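Local coordinates for protein interacting with Hsp90 1 (Saccharomyces cerevisiae, PDB 4CHH) that works in pre-rRNA processing and, as a component of the R2TP complex, interacts with Hsp90, with this chain covering its N-terminal PIH1 domain, at residues Trp90-Thr96 / Trp138-Cys143; Ile40-Leu44 / Gly56-Phe60; Phe76-Phe82 / Asp128-Ile134. All blocks are in the same frame, centred on the assembly; numbering follows the deposited sequence.

Contact 1: Trp90-Thr96 / Trp138-Cys143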
# COMPACT_ATOMS: atom_id res chain seq x y z
N TRP A 90 -15.06 1.76 8.49
CA TRP A 90 -13.76 1.40 9.04
C TRP A 90 -12.80 1.04 7.92
O TRP A 90 -13.17 0.31 7.00
CB TRP A 90 -13.93 0.20 10.00
CG TRP A 90 -12.78 -0.09 10.92
CD1 TRP A 90 -12.71 0.20 12.25
CD2 TRP A 90 -11.62 -0.92 10.63
NE1 TRP A 90 -11.55 -0.31 12.78
CE2 TRP A 90 -10.87 -1.00 11.81
CE3 TRP A 90 -11.14 -1.56 9.47
CZ2 TRP A 90 -9.69 -1.77 11.90
CZ3 TRP A 90 -9.96 -2.29 9.54
CH2 TRP A 90 -9.25 -2.39 10.75
N GLU A 91 -11.55 1.49 8.04
CA GLU A 91 -10.50 1.19 7.07
C GLU A 91 -9.15 1.32 7.70
O GLU A 91 -8.98 2.13 8.60
CB GLU A 91 -10.61 2.17 5.88
CG GLU A 91 -9.91 1.68 4.62
CD GLU A 91 -10.45 2.18 3.30
OE1 GLU A 91 -11.69 2.16 3.11
OE2 GLU A 91 -9.63 2.51 2.42
N ILE A 92 -8.18 0.57 7.21
CA ILE A 92 -6.80 0.74 7.64
C ILE A 92 -6.26 1.94 6.81
O ILE A 92 -6.21 1.81 5.58
CB ILE A 92 -5.93 -0.54 7.46
CG1 ILE A 92 -6.32 -1.64 8.46
CG2 ILE A 92 -4.42 -0.21 7.53
CD1 ILE A 92 -5.55 -3.00 8.32
N PRO A 93 -5.91 3.11 7.39
CA PRO A 93 -5.36 4.21 6.56
C PRO A 93 -4.07 3.78 5.82
O PRO A 93 -3.24 3.06 6.38
CB PRO A 93 -5.09 5.33 7.58
CG PRO A 93 -6.04 5.02 8.75
CD PRO A 93 -5.97 3.51 8.82
N ILE A 94 -3.95 4.18 4.55
CA ILE A 94 -2.78 3.89 3.72
C ILE A 94 -2.20 5.19 3.16
O ILE A 94 -2.95 5.98 2.60
CB ILE A 94 -3.09 2.88 2.55
CG1 ILE A 94 -3.79 1.59 3.08
CG2 ILE A 94 -1.79 2.53 1.76
CD1 ILE A 94 -4.53 0.82 2.10
N ILE A 95 -0.88 5.37 3.27
CA ILE A 95 -0.17 6.45 2.64
C ILE A 95 0.66 5.79 1.52
O ILE A 95 1.50 4.92 1.77
CB ILE A 95 0.66 7.32 3.62
CG1 ILE A 95 -0.28 8.02 4.66
CG2 ILE A 95 1.45 8.40 2.81
CD1 ILE A 95 0.38 8.58 5.89
N THR A 96 0.37 6.16 0.27
CA THR A 96 0.97 5.56 -0.93
C THR A 96 1.94 6.53 -1.56
O THR A 96 1.63 7.71 -1.74
CB THR A 96 -0.13 5.14 -1.92
OG1 THR A 96 -1.08 4.35 -1.22
CG2 THR A 96 0.40 4.36 -3.11
N TRP A 138 -7.25 -2.99 -0.61
CA TRP A 138 -7.14 -1.55 -0.33
C TRP A 138 -5.86 -0.94 -0.88
O TRP A 138 -5.88 0.19 -1.38
CB TRP A 138 -7.21 -1.28 1.17
CG TRP A 138 -8.60 -1.38 1.74
CD1 TRP A 138 -9.78 -1.21 1.09
CD2 TRP A 138 -8.93 -1.67 3.10
NE1 TRP A 138 -10.84 -1.41 1.95
CE2 TRP A 138 -10.34 -1.64 3.21
CE3 TRP A 138 -8.17 -1.88 4.27
CZ2 TRP A 138 -11.01 -1.82 4.42
CZ3 TRP A 138 -8.84 -2.13 5.46
CH2 TRP A 138 -10.23 -2.11 5.53
N CYS A 139 -4.74 -1.70 -0.79
CA CYS A 139 -3.44 -1.29 -1.34
C CYS A 139 -3.52 -1.21 -2.86
O CYS A 139 -3.06 -0.22 -3.43
CB CYS A 139 -2.32 -2.23 -0.89
SG CYS A 139 -1.92 -2.08 0.86
N LEU A 140 -4.14 -2.20 -3.52
CA LEU A 140 -4.33 -2.18 -4.96
C LEU A 140 -5.18 -0.98 -5.38
O LEU A 140 -4.82 -0.27 -6.30
CB LEU A 140 -4.97 -3.48 -5.47
CG LEU A 140 -4.10 -4.74 -5.36
CD1 LEU A 140 -4.96 -5.99 -5.32
CD2 LEU A 140 -3.08 -4.81 -6.48
N GLU A 141 -6.32 -0.76 -4.68
CA GLU A 141 -7.19 0.39 -4.97
C GLU A 141 -6.46 1.70 -4.76
O GLU A 141 -6.68 2.64 -5.53
CB GLU A 141 -8.45 0.36 -4.09
CG GLU A 141 -9.38 -0.80 -4.43
CD GLU A 141 -10.60 -0.99 -3.54
OE1 GLU A 141 -10.58 -0.59 -2.35
OE2 GLU A 141 -11.57 -1.62 -4.02
N SER A 142 -5.60 1.78 -3.73
CA SER A 142 -4.85 3.02 -3.46
C SER A 142 -3.96 3.42 -4.62
O SER A 142 -3.91 4.61 -4.93
CB SER A 142 -4.02 2.91 -2.18
OG SER A 142 -4.90 2.65 -1.10
N CYS A 143 -3.25 2.46 -5.27
CA CYS A 143 -2.38 2.80 -6.40
C CYS A 143 -3.22 3.18 -7.60
O CYS A 143 -2.87 4.10 -8.33
CB CYS A 143 -1.43 1.64 -6.72
SG CYS A 143 -0.45 1.10 -5.29
O HOH W 1 -8.01 3.07 -0.62
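The indole of Trp138 lies against the backbone and side chains of Trp90, Glu91 and Ile92, and this is where the contact packs most closely. Glu91 lays its CG over the centre of the six-membered ring, 3.6 Å from the centroid, a CH-pi contact over the face. Beyond it the carboxylate stays stacked on the indole, its plane only 10° from that of the ring. CG of Glu91 is anti to the backbone N (chi1 -160°) and the chain runs on extended, which carries it back across the indole. The far rim of the indole is gripped by the loop: CZ3 of Trp138 comes within 3.3 Å of Ile92 N, and CH2 of Trp138 sits at the edge of the Trp90 ring, 4.0 Å from CZ3 of Trp90. Trp90 itself is buried, and its NE1 donates to Val74 O. Ile94 points toward the helix and wedges its CD1 against CB of Trp138 at 3.5 Å, with Cys139 SG and Ser142 OG also beside this methyl. Farther along, Thr96 OG1 meets Ser142 CB, and Thr96 CG2 approaches Cys143 SG at 4.0 Å.

The solvent side is looser. A water donates to Ser142 OG at 3.2 Å and, weakly, to Glu91 OE2, while Ser142 OG in turn donates to Trp138 O of its own helix, which Ser142 N reaches from the opposite face of the carbonyl plane. An alanine in place of Trp138 would remove the indole, and would probably open a gap beside Ile92 and leave the Glu91 chain free to turn. No direct hydrogen bond joins the two segments; the arrangement is that of a helix, 129-147, packed by its side chains onto the loop that leads into strand 95-103 of the mixed sheet of the PIH1 N-terminal domain.

Contact 2: Ile40-Leu44 / Gly56-Phe60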
# COMPACT_ATOMS: atom_id res chain seq x y z
N ILE A 40 3.28 -7.27 -2.82
CA ILE A 40 2.17 -7.72 -3.67
C ILE A 40 2.68 -7.61 -5.08
O ILE A 40 3.13 -6.54 -5.49
CB ILE A 40 0.83 -6.92 -3.48
CG1 ILE A 40 0.42 -6.74 -1.99
CG2 ILE A 40 -0.30 -7.51 -4.33
CD1 ILE A 40 -0.54 -5.50 -1.76
N LYS A 41 2.62 -8.69 -5.84
CA LYS A 41 3.01 -8.66 -7.25
C LYS A 41 1.74 -8.74 -8.07
O LYS A 41 0.86 -9.53 -7.76
CB LYS A 41 3.97 -9.82 -7.57
CG LYS A 41 4.49 -9.84 -8.98
CD LYS A 41 5.46 -10.99 -9.14
CE LYS A 41 5.40 -11.61 -10.50
NZ LYS A 41 6.22 -12.85 -10.57
N THR A 42 1.61 -7.87 -9.05
CA THR A 42 0.43 -7.87 -9.90
C THR A 42 0.87 -7.47 -11.31
O THR A 42 2.06 -7.51 -11.62
CB THR A 42 -0.75 -7.02 -9.29
OG1 THR A 42 -1.88 -7.03 -10.16
CG2 THR A 42 -0.38 -5.60 -9.01
N LYS A 43 -0.11 -7.12 -12.14
CA LYS A 43 0.04 -6.76 -13.54
C LYS A 43 -0.72 -5.45 -13.85
O LYS A 43 -1.85 -5.27 -13.42
CB LYS A 43 -0.52 -7.93 -14.38
CG LYS A 43 -0.13 -7.90 -15.84
CD LYS A 43 -0.63 -9.14 -16.58
CE LYS A 43 -0.40 -9.01 -18.06
NZ LYS A 43 1.04 -9.15 -18.41
N LEU A 44 -0.10 -4.55 -14.61
CA LEU A 44 -0.78 -3.31 -15.02
C LEU A 44 -1.75 -3.61 -16.20
O LEU A 44 -1.29 -4.06 -17.24
CB LEU A 44 0.27 -2.27 -15.42
CG LEU A 44 -0.25 -0.91 -15.96
CD1 LEU A 44 -0.97 -0.12 -14.88
CD2 LEU A 44 0.91 -0.10 -16.53
N GLY A 56 0.41 -4.17 -19.39
CA GLY A 56 0.88 -5.54 -19.28
C GLY A 56 2.16 -5.72 -18.49
O GLY A 56 2.57 -6.86 -18.24
N ARG A 57 2.79 -4.63 -18.07
CA ARG A 57 4.01 -4.73 -17.28
C ARG A 57 3.70 -5.15 -15.84
O ARG A 57 2.61 -4.87 -15.33
CB ARG A 57 4.80 -3.41 -17.28
CG ARG A 57 5.25 -2.97 -18.68
CD ARG A 57 6.34 -3.85 -19.25
NE ARG A 57 6.67 -3.50 -20.62
CZ ARG A 57 6.29 -4.20 -21.68
NH1 ARG A 57 5.53 -5.28 -21.53
NH2 ARG A 57 6.66 -3.82 -22.90
N LYS A 58 4.69 -5.82 -15.22
CA LYS A 58 4.66 -6.28 -13.84
C LYS A 58 4.59 -5.10 -12.90
O LYS A 58 5.22 -4.06 -13.13
CB LYS A 58 5.89 -7.13 -13.49
CG LYS A 58 5.98 -8.50 -14.15
CD LYS A 58 7.11 -9.31 -13.51
CE LYS A 58 7.69 -10.35 -14.46
NZ LYS A 58 7.19 -11.72 -14.16
N VAL A 59 3.84 -5.28 -11.86
CA VAL A 59 3.65 -4.28 -10.83
C VAL A 59 4.00 -4.89 -9.49
O VAL A 59 3.64 -6.04 -9.20
CB VAL A 59 2.20 -3.67 -10.85
CG1 VAL A 59 1.94 -2.82 -9.59
CG2 VAL A 59 1.99 -2.82 -12.10
N PHE A 60 4.71 -4.12 -8.67
CA PHE A 60 5.04 -4.51 -7.31
C PHE A 60 4.59 -3.46 -6.34
O PHE A 60 4.81 -2.27 -6.55
CB PHE A 60 6.54 -4.75 -7.12
CG PHE A 60 7.08 -5.90 -7.92
CD1 PHE A 60 7.53 -5.71 -9.22
CD2 PHE A 60 7.19 -7.17 -7.36
CE1 PHE A 60 8.04 -6.78 -9.97
CE2 PHE A 60 7.72 -8.24 -8.11
CZ PHE A 60 8.14 -8.03 -9.41
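A beta hairpin formed by strands 29-47 and 58-66 begins its pairing here, where the backbones of Ile40-Leu44 and Gly56-Phe60 run antiparallel. Thr42 and Val59 form the hydrogen-bonded pair: Thr42 N donates to Val59 O at 2.7 Å, and Val59 N returns a bond to Thr42 O. Lys41 with Phe60 and Lys43 with Lys58 are the flanking non-hydrogen-bonded pairs. Towards the connecting loop, Leu44 N donates to Arg57 O at 2.8 Å, almost straight (174° at the hydrogen), and Gly56 N closes on Leu44 O. Gly56 has a positive phi of 88°, at which a CB would jam against the preceding carbonyl.

The Lys43 chain runs extended until a bend at chi4, which brings NZ back to Gly56 O at 2.8 Å, in the carbonyl plane and on a lone pair. This side-chain bond ties strand 29-47 to the loop just before strand 58-66. On the same face, the aliphatic part of Lys41 lies alongside Phe60, with CD of Lys41 3.7 Å from CE2 of the ring. The ammonium groups of Lys41 and Lys58 come close, NZ to NZ 3.9 Å, a like-charge approach that would probably be unfavourable. On the face of Thr42 and Val59 the contact across the hairpin is between methyls, CG2 of Thr42 resting 3.7 Å from CG1 of Val59. With OG1 of Thr42 opposite its backbone N (chi1 179°) and bonded to Cys152 O, the methyl CG2 faces Val59. The second methyl of Val59, CG2, has CB of Leu44 as a neighbour at 3.8 Å.

Strand 109-118 runs parallel to 58-66 and pairs with it through Tyr111, while Lys43 bonds through its backbone to Cys152. Leu151 of strand 149-151 covers Thr42, Leu44 and Val59, and helix 129-147 lies against Ile40 and Thr42.

Contact 3: Phe76-Phe82 / Asp128-Ile134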
# COMPACT_ATOMS: atom_id res chain seq x y z
N PHE A 76 -8.98 -3.49 16.28
CA PHE A 76 -9.40 -4.63 15.46
C PHE A 76 -9.91 -5.78 16.30
O PHE A 76 -9.20 -6.39 17.09
CB PHE A 76 -8.33 -5.14 14.46
CG PHE A 76 -8.85 -6.30 13.62
CD1 PHE A 76 -9.86 -6.10 12.67
CD2 PHE A 76 -8.38 -7.59 13.82
CE1 PHE A 76 -10.40 -7.18 11.96
CE2 PHE A 76 -8.91 -8.67 13.08
CZ PHE A 76 -9.92 -8.45 12.16
N ASN A 77 -11.18 -6.07 16.07
CA ASN A 77 -11.95 -7.19 16.58
C ASN A 77 -12.85 -7.58 15.41
O ASN A 77 -13.64 -6.74 14.95
CB ASN A 77 -12.72 -6.80 17.85
CG ASN A 77 -13.51 -7.94 18.45
OD1 ASN A 77 -14.42 -8.51 17.83
ND2 ASN A 77 -13.21 -8.27 19.69
N ALA A 78 -12.67 -8.81 14.88
CA ALA A 78 -13.35 -9.31 13.67
C ALA A 78 -14.87 -9.08 13.67
O ALA A 78 -15.39 -8.58 12.70
CB ALA A 78 -13.05 -10.80 13.45
N ARG A 79 -15.54 -9.44 14.76
CA ARG A 79 -17.01 -9.35 14.85
C ARG A 79 -17.53 -7.92 14.85
O ARG A 79 -18.62 -7.68 14.34
CB ARG A 79 -17.55 -10.14 16.07
CG ARG A 79 -17.29 -11.67 16.00
CD ARG A 79 -18.11 -12.46 14.98
NE ARG A 79 -17.93 -12.03 13.58
CZ ARG A 79 -16.94 -12.42 12.78
NH1 ARG A 79 -16.01 -13.26 13.21
NH2 ARG A 79 -16.86 -11.95 11.54
N ILE A 80 -16.74 -6.97 15.34
CA ILE A 80 -17.09 -5.55 15.33
C ILE A 80 -16.74 -4.92 13.98
O ILE A 80 -17.53 -4.18 13.41
CB ILE A 80 -16.30 -4.79 16.46
CG1 ILE A 80 -16.57 -5.36 17.89
CG2 ILE A 80 -16.52 -3.27 16.38
CD1 ILE A 80 -18.01 -5.18 18.45
N VAL A 81 -15.52 -5.20 13.50
CA VAL A 81 -14.92 -4.52 12.37
C VAL A 81 -15.42 -4.97 11.00
O VAL A 81 -15.64 -4.08 10.16
CB VAL A 81 -13.37 -4.57 12.48
CG1 VAL A 81 -12.70 -4.23 11.15
CG2 VAL A 81 -12.89 -3.65 13.60
N PHE A 82 -15.58 -6.28 10.73
CA PHE A 82 -16.02 -6.68 9.38
C PHE A 82 -17.38 -6.05 9.01
O PHE A 82 -17.49 -5.51 7.91
CB PHE A 82 -15.98 -8.21 9.19
CG PHE A 82 -14.55 -8.72 9.16
CD1 PHE A 82 -13.60 -8.14 8.34
CD2 PHE A 82 -14.17 -9.81 9.94
CE1 PHE A 82 -12.27 -8.61 8.30
CE2 PHE A 82 -12.85 -10.29 9.91
CZ PHE A 82 -11.91 -9.69 9.08
N ASP A 128 -4.97 -12.21 11.27
CA ASP A 128 -6.28 -12.42 10.64
C ASP A 128 -6.09 -12.35 9.13
O ASP A 128 -5.79 -11.29 8.57
CB ASP A 128 -7.33 -11.42 11.17
CG ASP A 128 -8.76 -11.69 10.72
OD1 ASP A 128 -9.02 -11.65 9.51
OD2 ASP A 128 -9.63 -11.89 11.60
N ILE A 129 -6.25 -13.51 8.48
CA ILE A 129 -6.05 -13.67 7.03
C ILE A 129 -7.17 -12.97 6.25
O ILE A 129 -6.91 -12.50 5.15
CB ILE A 129 -5.88 -15.18 6.61
CG1 ILE A 129 -5.56 -15.34 5.11
CG2 ILE A 129 -7.09 -16.03 6.97
CD1 ILE A 129 -4.01 -15.22 4.71
N GLN A 130 -8.40 -12.90 6.80
CA GLN A 130 -9.48 -12.20 6.12
C GLN A 130 -9.17 -10.70 6.06
O GLN A 130 -9.37 -10.09 5.02
CB GLN A 130 -10.85 -12.44 6.81
CG GLN A 130 -11.44 -13.83 6.49
CD GLN A 130 -10.64 -15.01 7.03
OE1 GLN A 130 -10.16 -15.02 8.18
NE2 GLN A 130 -10.46 -16.03 6.20
N LEU A 131 -8.67 -10.13 7.16
CA LEU A 131 -8.27 -8.71 7.21
C LEU A 131 -7.08 -8.47 6.24
O LEU A 131 -7.08 -7.50 5.48
CB LEU A 131 -7.91 -8.27 8.64
CG LEU A 131 -7.59 -6.75 8.84
CD1 LEU A 131 -8.79 -5.87 8.55
CD2 LEU A 131 -7.06 -6.46 10.22
N ARG A 132 -6.10 -9.39 6.21
CA ARG A 132 -4.96 -9.28 5.29
C ARG A 132 -5.44 -9.19 3.80
O ARG A 132 -4.96 -8.35 3.04
CB ARG A 132 -4.03 -10.49 5.48
CG ARG A 132 -2.67 -10.34 4.79
CD ARG A 132 -1.74 -11.46 5.22
NE ARG A 132 -0.40 -11.37 4.64
CZ ARG A 132 0.68 -10.88 5.26
NH1 ARG A 132 0.58 -10.36 6.48
NH2 ARG A 132 1.86 -10.89 4.66
N GLU A 133 -6.39 -10.07 3.40
CA GLU A 133 -6.93 -10.04 2.03
C GLU A 133 -7.57 -8.69 1.70
O GLU A 133 -7.40 -8.19 0.60
CB GLU A 133 -8.01 -11.12 1.86
CG GLU A 133 -7.46 -12.51 1.58
CD GLU A 133 -8.37 -13.64 2.05
OE1 GLU A 133 -9.59 -13.40 2.23
OE2 GLU A 133 -7.85 -14.77 2.23
N ILE A 134 -8.38 -8.16 2.63
CA ILE A 134 -9.04 -6.85 2.45
C ILE A 134 -7.95 -5.74 2.39
O ILE A 134 -8.06 -4.82 1.57
CB ILE A 134 -10.04 -6.65 3.62
CG1 ILE A 134 -11.28 -7.58 3.45
CG2 ILE A 134 -10.45 -5.20 3.78
CD1 ILE A 134 -12.19 -7.66 4.72
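Apolar contacts carry most of this meeting between Phe76 and Phe82 on one side and the start of helix 129-147 on the other. Leu131 sets CD2 over the centre of the Phe76 ring, 3.7 Å from the centroid and 7° off its normal, a CH-pi contact. Phe82 reaches past it: CE1 touches CD1 of Ile134 at 3.7 Å, and CZ meets CB of Gln130 at the same separation.

Carboxylate-to-ring contacts form the second group. Asp128 OD2 lies at the edge of Phe76, 3.5 Å from CZ, with the carboxylate plane nearly perpendicular to the ring (88°). Its other oxygen, OD1, lies at the edge of Phe82, again in the ring plane.

Capping bonds make the third. Asp128 is the N-cap of its helix, its OD1 accepting from Leu131 N at 2.8 Å on the anti side, while Asn77 caps helix 78-86, its OD1 accepting a weak bond from Arg79 N.

No hydrogen bond crosses between the segments. The positive rims of the two rings probably suit the carboxylate oxygens, so one aspartate both caps its own helix and receives the aromatic edges of its neighbour.

In the fold
Contacts 1 and 3 share helix 129-147 and touch one another: Trp90 meets Val81, Leu131 and Phe76, so the loop at 90-96 bridges the two. Contact 1 is nearest the centre of the domain and partly buried, whereas contact 3 joins two helix starts at the surface, its centre about 17 Å from the centre of the chain. Contact 2, also partly buried, is held mainly by main-chain bonds, with one lysine-to-carbonyl bond added, in contrast to contacts 1 and 3, where side chains do the joining and no direct hydrogen bond crosses. It reaches contact 1 through Thr42 against Leu140 and Ile40 against Cys139, but does not touch contact 3.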